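Local coordinates for uncharacterized HTH-type transcriptional regulator HI_0893 (Haemophilus influenzae, PDB 3QKX), which probably acts as a TetR-family transcription factor that binds regulatory DNA through a helix-turn-helix domain, at residues L9-F14 against T44-F49. Sequence-based numbering, arbitrary orientation.
Sequences LAEQIF and TIYLYF
Leu9, Ala10, Ile13 and Phe14 of helix 6-23 pack against Thr44, Ile45 and Tyr48 of helix 42-48 and Phe49 just after it, inside the three-helix DNA-binding domain of a TetR-family regulator. Helix 42-48 closes the predicted helix-turn-helix and is probably the recognition helix, as in other TetR-family regulators; helix 6-23 crosses it steeply, at -108°, with 11.4 Å between the segment axes. The contact is mainly apolar, with no polar bond between the two segments. Ile13 sits between Phe49 and Ile45. Its CD1 meets the edge of the Phe49 ring, near the ring plane, 3.9 Å from CE2, while its CG2 reaches Ile45 CD1 at 4.0 Å. Phe49 is the first residue beyond the helix, and its ring also meets Phe14, the two planes inclined at 51° and Phe49 CZ 3.9 Å from Phe14 CE1. On the more exposed flank, Leu9 CG lies over one face of the Tyr48 ring, and CD2 is close to CZ and the hydroxyl oxygen. With Leu9 CG anti to the backbone nitrogen (chi1 -176°), the side chain extends toward helix 42-48, and CD2 comes 3.7 Å from Thr44 CG2. Beyond this shell, helix 52-72 backs the aromatic pair, Phe14 resting on Phe59 and both rings on Gln58, whereas Ile45 leans on Leu34 and Ala35 of helix 31-38. Gln12 NE2 donates a hydrogen bond to Ala38 O, and Glu11 OE2 forms a salt bridge with Arg62 NH2, tying helix 6-23 to both neighbours. Within that helix, Phe14 N donates to Ala10 O at 2.8 Å, and the same oxygen lies above one face of the Phe14 ring, offset toward its rim.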
# COMPACT_ATOMS: atom_id res chain seq x y z
N LEU A 9 -28.10 10.87 6.79
CA LEU A 9 -28.37 10.75 5.36
C LEU A 9 -27.11 10.89 4.51
O LEU A 9 -27.02 10.26 3.47
CB LEU A 9 -29.40 11.78 4.91
CG LEU A 9 -29.84 11.71 3.45
CD1 LEU A 9 -30.46 10.35 3.15
CD2 LEU A 9 -30.79 12.81 3.15
N ALA A 10 -26.19 11.77 4.91
CA ALA A 10 -24.90 11.87 4.25
C ALA A 10 -24.14 10.57 4.37
O ALA A 10 -23.53 10.11 3.41
CB ALA A 10 -24.06 13.03 4.85
N GLU A 11 -24.18 9.97 5.56
CA GLU A 11 -23.44 8.73 5.82
C GLU A 11 -24.03 7.46 5.08
O GLU A 11 -23.37 6.57 4.72
CB GLU A 11 -23.33 8.47 7.34
CG GLU A 11 -22.49 7.21 7.74
CD GLU A 11 -21.09 7.18 7.14
OE1 GLU A 11 -20.44 8.25 7.09
OE2 GLU A 11 -20.64 6.09 6.74
N GLN A 12 -25.40 7.56 4.97
CA GLN A 12 -26.12 6.61 4.12
C GLN A 12 -25.54 6.62 2.71
O GLN A 12 -25.25 5.58 2.16
CB GLN A 12 -27.62 6.96 4.11
CG GLN A 12 -28.54 5.87 3.58
CD GLN A 12 -30.01 6.26 3.67
OE1 GLN A 12 -30.44 6.86 4.65
NE2 GLN A 12 -30.79 5.92 2.64
N ILE A 13 -25.33 7.81 2.16
CA ILE A 13 -24.76 7.96 0.83
C ILE A 13 -23.27 7.58 0.81
O ILE A 13 -22.81 6.92 -0.13
CB ILE A 13 -24.98 9.39 0.27
CG1 ILE A 13 -26.49 9.63 0.01
CG2 ILE A 13 -24.22 9.61 -1.02
CD1 ILE A 13 -26.92 11.12 -0.00
N PHE A 14 -22.52 7.97 1.84
CA PHE A 14 -21.09 7.68 1.87
C PHE A 14 -20.84 6.16 1.95
O PHE A 14 -20.01 5.63 1.22
CB PHE A 14 -20.38 8.39 3.03
CG PHE A 14 -20.32 9.90 2.90
CD1 PHE A 14 -20.03 10.53 1.69
CD2 PHE A 14 -20.47 10.70 4.03
CE1 PHE A 14 -19.97 11.90 1.60
CE2 PHE A 14 -20.40 12.09 3.95
CZ PHE A 14 -20.14 12.69 2.74
N THR A 44 -32.57 13.82 -3.95
CA THR A 44 -31.91 13.92 -2.65
C THR A 44 -30.42 14.09 -2.83
O THR A 44 -29.84 15.03 -2.30
CB THR A 44 -32.15 12.68 -1.76
OG1 THR A 44 -33.54 12.60 -1.39
CG2 THR A 44 -31.30 12.76 -0.51
N ILE A 45 -29.81 13.20 -3.60
CA ILE A 45 -28.36 13.20 -3.78
C ILE A 45 -27.86 14.48 -4.49
O ILE A 45 -26.81 15.02 -4.11
CB ILE A 45 -27.85 11.90 -4.52
CG1 ILE A 45 -26.38 11.65 -4.23
CG2 ILE A 45 -28.08 11.98 -6.03
CD1 ILE A 45 -25.97 10.24 -4.56
N TYR A 46 -28.63 14.98 -5.46
CA TYR A 46 -28.23 16.20 -6.18
C TYR A 46 -28.38 17.44 -5.33
O TYR A 46 -27.63 18.39 -5.52
CB TYR A 46 -28.99 16.38 -7.51
CG TYR A 46 -28.39 15.60 -8.68
CD1 TYR A 46 -27.08 15.83 -9.10
CD2 TYR A 46 -29.15 14.65 -9.36
CE1 TYR A 46 -26.53 15.10 -10.16
CE2 TYR A 46 -28.62 13.92 -10.42
CZ TYR A 46 -27.32 14.15 -10.82
OH TYR A 46 -26.81 13.43 -11.88
N LEU A 47 -29.33 17.44 -4.40
CA LEU A 47 -29.45 18.53 -3.44
C LEU A 47 -28.30 18.54 -2.45
O LEU A 47 -27.74 19.59 -2.19
CB LEU A 47 -30.77 18.43 -2.68
CG LEU A 47 -31.17 19.67 -1.87
CD1 LEU A 47 -31.22 20.94 -2.72
CD2 LEU A 47 -32.51 19.41 -1.24
N TYR A 48 -27.94 17.36 -1.93
CA TYR A 48 -26.82 17.19 -0.96
C TYR A 48 -25.45 17.55 -1.49
O TYR A 48 -24.67 18.15 -0.78
CB TYR A 48 -26.78 15.76 -0.38
CG TYR A 48 -27.61 15.67 0.86
CD1 TYR A 48 -28.98 15.89 0.80
CD2 TYR A 48 -27.03 15.51 2.10
CE1 TYR A 48 -29.76 15.89 1.93
CE2 TYR A 48 -27.81 15.50 3.25
CZ TYR A 48 -29.17 15.70 3.16
OH TYR A 48 -29.97 15.70 4.27
N PHE A 49 -25.16 17.14 -2.73
CA PHE A 49 -23.85 17.39 -3.35
C PHE A 49 -24.03 17.99 -4.73
O PHE A 49 -24.84 17.51 -5.52
CB PHE A 49 -23.08 16.09 -3.45
CG PHE A 49 -23.06 15.30 -2.17
CD1 PHE A 49 -22.19 15.63 -1.14
CD2 PHE A 49 -23.93 14.23 -1.99
CE1 PHE A 49 -22.18 14.89 0.03
CE2 PHE A 49 -23.93 13.51 -0.82
CZ PHE A 49 -23.06 13.84 0.18